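Beta-fructofuranosidase, insoluble isoenzyme CWINV1 (Arabidopsis thaliana, PDB 2OXB) hydrolyses sucrose and 1-kestose, and less readily neokestose and levan, as a cell-wall invertase of glycosyl hydrolase family 32. Local coordinates at residues D377-D382 and N437-L442; L511-Y516 and L524-W529. The protein carries 1 engineered substitution. One frame throughout, in Å; residues are numbered along the deposited sequence.

Contact 1: residues D377-D382 and N437-L442; sequences DLEKAD and NKYVVL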
loop_
_atom_site.group_PDB
_atom_site.type_symbol
_atom_site.label_atom_id
_atom_site.label_comp_id
_atom_site.label_asym_id
_atom_site.label_seq_id
_atom_site.Cartn_x
_atom_site.Cartn_y
_atom_site.Cartn_z
ATOM N N ASP A 377 9.335 -31.983 9.635
ATOM C CA ASP A 377 8.150 -32.820 9.688
ATOM C C ASP A 377 6.910 -31.947 9.565
ATOM O O ASP A 377 6.339 -31.498 10.562
ATOM C CB ASP A 377 8.106 -33.606 10.996
ATOM C CG ASP A 377 7.399 -34.949 10.847
ATOM O OD1 ASP A 377 7.042 -35.539 11.886
ATOM O OD2 ASP A 377 7.208 -35.425 9.703
ATOM N N LEU A 378 6.508 -31.700 8.326
ATOM C CA LEU A 378 5.335 -30.884 8.037
ATOM C C LEU A 378 4.078 -31.674 8.357
ATOM O O LEU A 378 2.999 -31.104 8.505
ATOM C CB LEU A 378 5.327 -30.484 6.557
ATOM C CG LEU A 378 5.621 -29.034 6.191
ATOM C CD1 LEU A 378 5.968 -28.932 4.740
ATOM C CD2 LEU A 378 4.413 -28.183 6.518
ATOM N N GLU A 379 4.232 -32.994 8.450
ATOM C CA GLU A 379 3.117 -33.886 8.750
ATOM C C GLU A 379 2.476 -33.534 10.082
ATOM O O GLU A 379 1.273 -33.709 10.273
ATOM C CB GLU A 379 3.582 -35.347 8.775
ATOM C CG GLU A 379 3.776 -35.968 7.390
ATOM C CD GLU A 379 5.045 -35.508 6.669
ATOM O OE1 GLU A 379 6.152 -35.865 7.142
ATOM O OE2 GLU A 379 4.932 -34.806 5.629
ATOM N N LYS A 380 3.281 -33.034 11.007
ATOM C CA LYS A 380 2.738 -32.672 12.290
ATOM C C LYS A 380 1.741 -31.548 12.158
ATOM O O LYS A 380 1.036 -31.233 13.117
ATOM C CB LYS A 380 3.854 -32.285 13.258
ATOM C CG LYS A 380 4.297 -33.443 14.110
ATOM C CD LYS A 380 4.769 -34.555 13.212
ATOM C CE LYS A 380 4.976 -35.861 13.946
ATOM N NZ LYS A 380 5.228 -36.909 12.914
ATOM N N ALA A 381 1.666 -30.941 10.975
ATOM C CA ALA A 381 0.721 -29.839 10.769
ATOM C C ALA A 381 -0.733 -30.312 10.846
ATOM O O ALA A 381 -1.069 -31.427 10.438
ATOM C CB ALA A 381 0.975 -29.156 9.439
ATOM N N ASP A 382 -1.584 -29.468 11.406
ATOM C CA ASP A 382 -2.995 -29.795 11.535
ATOM C C ASP A 382 -3.698 -29.632 10.195
ATOM O O ASP A 382 -3.161 -29.015 9.283
ATOM C CB ASP A 382 -3.669 -28.873 12.562
ATOM C CG ASP A 382 -3.451 -29.319 13.996
ATOM O OD1 ASP A 382 -3.491 -28.449 14.876
ATOM O OD2 ASP A 382 -3.259 -30.520 14.244
ATOM N N ASN A 437 -0.703 -33.722 -0.668
ATOM C CA ASN A 437 0.459 -32.926 -0.262
ATOM C C ASN A 437 0.345 -31.454 -0.629
ATOM O O ASN A 437 1.003 -30.979 -1.549
ATOM C CB ASN A 437 1.748 -33.505 -0.882
ATOM C CG ASN A 437 2.810 -33.876 0.168
ATOM O OD1 ASN A 437 3.305 -33.020 0.912
ATOM N ND2 ASN A 437 3.167 -35.162 0.217
ATOM N N LYS A 438 -0.504 -30.740 0.095
ATOM C CA LYS A 438 -0.704 -29.321 -0.127
ATOM C C LYS A 438 -1.009 -28.687 1.209
ATOM O O LYS A 438 -1.939 -29.081 1.904
ATOM C CB LYS A 438 -1.848 -29.081 -1.106
ATOM C CG LYS A 438 -1.398 -29.017 -2.552
ATOM C CD LYS A 438 -0.499 -27.819 -2.790
ATOM C CE LYS A 438 -0.282 -27.590 -4.269
ATOM N NZ LYS A 438 0.507 -26.359 -4.542
ATOM N N TYR A 439 -0.208 -27.692 1.557
ATOM C CA TYR A 439 -0.339 -27.012 2.826
ATOM C C TYR A 439 -0.790 -25.560 2.686
ATOM O O TYR A 439 -0.694 -24.959 1.613
ATOM C CB TYR A 439 1.009 -27.088 3.547
ATOM C CG TYR A 439 1.474 -28.508 3.823
ATOM C CD1 TYR A 439 1.427 -29.036 5.118
ATOM C CD2 TYR A 439 1.916 -29.339 2.792
ATOM C CE1 TYR A 439 1.801 -30.358 5.384
ATOM C CE2 TYR A 439 2.292 -30.669 3.042
ATOM C CZ TYR A 439 2.230 -31.169 4.339
ATOM O OH TYR A 439 2.577 -32.472 4.607
ATOM N N VAL A 440 -1.306 -25.004 3.778
ATOM C CA VAL A 440 -1.742 -23.613 3.784
ATOM C C VAL A 440 -0.925 -22.857 4.829
ATOM O O VAL A 440 -0.829 -23.263 6.002
ATOM C CB VAL A 440 -3.249 -23.452 4.133
ATOM C CG1 VAL A 440 -3.653 -21.991 3.996
ATOM C CG2 VAL A 440 -4.101 -24.321 3.238
ATOM N N VAL A 441 -0.327 -21.759 4.390
ATOM C CA VAL A 441 0.473 -20.944 5.280
ATOM C C VAL A 441 -0.286 -19.707 5.708
ATOM O O VAL A 441 -0.599 -18.836 4.901
ATOM C CB VAL A 441 1.758 -20.496 4.617
ATOM C CG1 VAL A 441 2.628 -19.780 5.641
ATOM C CG2 VAL A 441 2.465 -21.688 4.028
ATOM N N LEU A 442 -0.564 -19.648 6.997
ATOM C CA LEU A 442 -1.284 -18.547 7.581
ATOM C C LEU A 442 -0.376 -17.479 8.185
ATOM O O LEU A 442 0.441 -17.769 9.062
ATOM C CB LEU A 442 -2.208 -19.063 8.679
ATOM C CG LEU A 442 -2.970 -17.927 9.356
ATOM C CD1 LEU A 442 -3.963 -17.351 8.356
ATOM C CD2 LEU A 442 -3.676 -18.421 10.600
#

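Contact 2: residues L511-Y516 and L524-W529; sequences LFAFNY and LNLNAW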
loop_
_atom_site.group_PDB
_atom_site.type_symbol
_atom_site.label_atom_id
_atom_site.label_comp_id
_atom_site.label_asym_id
_atom_site.label_seq_id
_atom_site.Cartn_x
_atom_site.Cartn_y
_atom_site.Cartn_z
ATOM N N LEU A 511 12.379 -6.740 21.464
ATOM C CA LEU A 511 11.981 -7.548 20.314
ATOM C C LEU A 511 11.897 -8.969 20.833
ATOM O O LEU A 511 12.431 -9.264 21.902
ATOM C CB LEU A 511 13.039 -7.439 19.212
ATOM C CG LEU A 511 12.604 -7.668 17.767
ATOM C CD1 LEU A 511 11.429 -6.752 17.423
ATOM C CD2 LEU A 511 13.783 -7.403 16.845
ATOM N N PHE A 512 11.242 -9.852 20.092
ATOM C CA PHE A 512 11.103 -11.221 20.553
ATOM C C PHE A 512 10.793 -12.203 19.455
ATOM O O PHE A 512 9.905 -11.976 18.635
ATOM C CB PHE A 512 9.997 -11.317 21.609
ATOM C CG PHE A 512 10.428 -10.900 22.986
ATOM C CD1 PHE A 512 11.160 -11.776 23.794
ATOM C CD2 PHE A 512 10.119 -9.624 23.472
ATOM C CE1 PHE A 512 11.580 -11.395 25.061
ATOM C CE2 PHE A 512 10.534 -9.225 24.735
ATOM C CZ PHE A 512 11.267 -10.113 25.538
ATOM N N ALA A 513 11.525 -13.310 19.440
ATOM C CA ALA A 513 11.273 -14.338 18.453
ATOM C C ALA A 513 10.603 -15.434 19.243
ATOM O O ALA A 513 11.219 -16.014 20.133
ATOM C CB ALA A 513 12.568 -14.824 17.857
ATOM N N PHE A 514 9.337 -15.710 18.943
ATOM C CA PHE A 514 8.626 -16.746 19.686
ATOM C C PHE A 514 8.056 -17.918 18.873
ATOM O O PHE A 514 8.176 -17.985 17.648
ATOM C CB PHE A 514 7.510 -16.120 20.539
ATOM C CG PHE A 514 6.395 -15.503 19.742
ATOM C CD1 PHE A 514 5.217 -15.109 20.368
ATOM C CD2 PHE A 514 6.509 -15.332 18.365
ATOM C CE1 PHE A 514 4.169 -14.560 19.630
ATOM C CE2 PHE A 514 5.465 -14.783 17.620
ATOM C CZ PHE A 514 4.295 -14.398 18.253
ATOM N N ASN A 515 7.445 -18.843 19.604
ATOM C CA ASN A 515 6.833 -20.051 19.070
ATOM C C ASN A 515 6.136 -20.676 20.266
ATOM O O ASN A 515 6.735 -21.441 21.012
ATOM C CB ASN A 515 7.908 -21.001 18.518
ATOM C CG ASN A 515 7.395 -22.420 18.312
ATOM O OD1 ASN A 515 6.320 -22.641 17.737
ATOM N ND2 ASN A 515 8.171 -23.391 18.773
ATOM N N TYR A 516 4.878 -20.313 20.465
ATOM C CA TYR A 516 4.107 -20.833 21.581
ATOM C C TYR A 516 3.291 -22.053 21.168
ATOM O O TYR A 516 2.438 -22.524 21.926
ATOM C CB TYR A 516 3.181 -19.738 22.122
ATOM C CG TYR A 516 3.882 -18.684 22.954
ATOM C CD1 TYR A 516 3.449 -17.357 22.944
ATOM C CD2 TYR A 516 4.977 -19.011 23.747
ATOM C CE1 TYR A 516 4.101 -16.376 23.699
ATOM C CE2 TYR A 516 5.632 -18.046 24.505
ATOM C CZ TYR A 516 5.195 -16.731 24.478
ATOM O OH TYR A 516 5.871 -15.773 25.201
ATOM N N LEU A 524 16.632 -20.755 11.304
ATOM C CA LEU A 524 17.759 -20.994 10.423
ATOM C C LEU A 524 18.687 -19.790 10.421
ATOM O O LEU A 524 19.896 -19.915 10.237
ATOM C CB LEU A 524 17.257 -21.245 9.010
ATOM C CG LEU A 524 18.291 -21.769 8.025
ATOM C CD1 LEU A 524 18.588 -23.226 8.320
ATOM C CD2 LEU A 524 17.752 -21.602 6.619
ATOM N N ASN A 525 18.099 -18.621 10.639
ATOM C CA ASN A 525 18.832 -17.367 10.643
ATOM C C ASN A 525 17.878 -16.235 11.026
ATOM O O ASN A 525 16.657 -16.382 10.933
ATOM C CB ASN A 525 19.398 -17.116 9.246
ATOM C CG ASN A 525 20.387 -15.986 9.218
ATOM O OD1 ASN A 525 20.857 -15.589 8.155
ATOM N ND2 ASN A 525 20.721 -15.463 10.391
ATOM N N LEU A 526 18.437 -15.109 11.463
ATOM C CA LEU A 526 17.636 -13.938 11.844
ATOM C C LEU A 526 18.535 -12.713 11.999
ATOM O O LEU A 526 19.484 -12.718 12.784
ATOM C CB LEU A 526 16.856 -14.200 13.154
ATOM C CG LEU A 526 16.283 -13.042 13.993
ATOM C CD1 LEU A 526 15.468 -12.103 13.130
ATOM C CD2 LEU A 526 15.421 -13.601 15.119
ATOM N N ASN A 527 18.237 -11.672 11.230
ATOM C CA ASN A 527 19.011 -10.446 11.284
ATOM C C ASN A 527 18.137 -9.236 11.605
ATOM O O ASN A 527 17.151 -8.942 10.926
ATOM C CB ASN A 527 19.766 -10.210 9.961
ATOM C CG ASN A 527 20.875 -11.229 9.716
ATOM O OD1 ASN A 527 21.742 -11.027 8.865
ATOM N ND2 ASN A 527 20.845 -12.329 10.455
ATOM N N ALA A 528 18.515 -8.553 12.673
ATOM C CA ALA A 528 17.826 -7.361 13.124
ATOM C C ALA A 528 18.812 -6.208 12.940
ATOM O O ALA A 528 19.937 -6.247 13.455
ATOM C CB ALA A 528 17.454 -7.507 14.592
ATOM N N TRP A 529 18.406 -5.193 12.194
ATOM C CA TRP A 529 19.274 -4.055 11.979
ATOM C C TRP A 529 18.636 -2.808 12.557
ATOM O O TRP A 529 17.489 -2.496 12.244
ATOM C CB TRP A 529 19.516 -3.838 10.486
ATOM C CG TRP A 529 20.148 -4.989 9.804
ATOM C CD1 TRP A 529 21.423 -5.437 9.963
ATOM C CD2 TRP A 529 19.536 -5.848 8.842
ATOM N NE1 TRP A 529 21.646 -6.526 9.160
ATOM C CE2 TRP A 529 20.501 -6.802 8.460
ATOM C CE3 TRP A 529 18.261 -5.909 8.269
ATOM C CZ2 TRP A 529 20.233 -7.805 7.522
ATOM C CZ3 TRP A 529 17.994 -6.903 7.338
ATOM C CH2 TRP A 529 18.975 -7.841 6.976
#

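Contact 1: residues D377-D382 and N437-L442
Leu378 lies over one face of the Tyr439 ring, and its atoms can be taken in turn. CB sits above the hydroxyl end, 3.7 Å from Tyr439 CE1. CG comes next, still over the same face, before the branches part. CD1 reaches the middle: it stands 4.3 Å from the Tyr439 ring centroid and only 5° off the ring normal, a clear CH-pi contact. CD2 turns instead to the CD1-CE1 side of the ring, with Tyr439 CD1 as its nearest ring atom. Ala381 adds a lighter touch at the edge, its CB 4.3 Å from Tyr439 CE1 and near the ring plane. The tyrosine is aimed at the loop by its first torsion, which sets CG beside the backbone N (chi1 -60°). Glu379 starts off away from the strand, but a bend at chi2 (75°) brings OE2 to 3.5 Å from Tyr439 OH. Pro469 touches both Leu378 and Tyr439, and Leu378 also rests on Ile429 and Leu406. An alanine in place of Tyr439 would probably leave Leu378 without its aromatic floor and open a gap between loop and strand. This is a loop packed by apolar side chains against the start of strand 439-446, at the margin of the beta-sandwich that forms the C-terminal domain of family 32 enzymes.

Contact 2: residues L511-Y516 and L524-W529
Flat groups stay outside the Leu511-Ala528 and Ala513-Leu526 contacts: the Trp529 ring carries Asn527 CB over one face, 3.4 Å above the plane and offset toward the rim, and makes a cation-pi interaction with Arg339. The Phe512 side chain sets off away from strand 521-530 and packs on Met412. What remains between the segments is the aliphatic filling of a beta-sandwich, where strand 510-515 of one sheet faces strand 521-530 of the other. No hydrogen bond crosses; the nearest CA atoms, those of Ala513 and Leu526, are 9.2 Å apart, and side chains span the gap. Each pair sets a leucine against an alanine, and the roles swap: Leu511 reaches across to Ala528, while Leu526 reaches back to Ala513. Val369, on the facing sheet, also touches Leu511, and Val371, on the strand next to 521-530, touches Leu526. On the segment 524-529, Asn527 ND2 donates to Leu526 O at 2.7 Å, from above the carbonyl plane, and bonds weakly to Asn345 OD1 as well. In the core, Leu511 CD2 comes within 4.3 Å of Ala528 CB. Leu526 holds CG opposite its backbone N (chi1 162°), a setting that carries CD2 to 4.1 Å from Ala513 CB.

Both contacts belong to the C-terminal beta-sandwich and reach the same sheet of it, contact 1 through strand 439-446 and contact 2 through strand 510-515. Their centres are 21 Å apart and their nearest atoms about 10 Å, so the two do not meet. Contact 2 is core: four buried aliphatic residues join the two sheets, and polar groups stay off the interface. Contact 1 is only partly buried and ties a loop to a strand; there an aromatic ring does the packing, and an exposed carboxylate comes near its hydroxyl. No hydrogen bond crosses contact 2, and both contacts lie away from the substrate-binding residues and the active site.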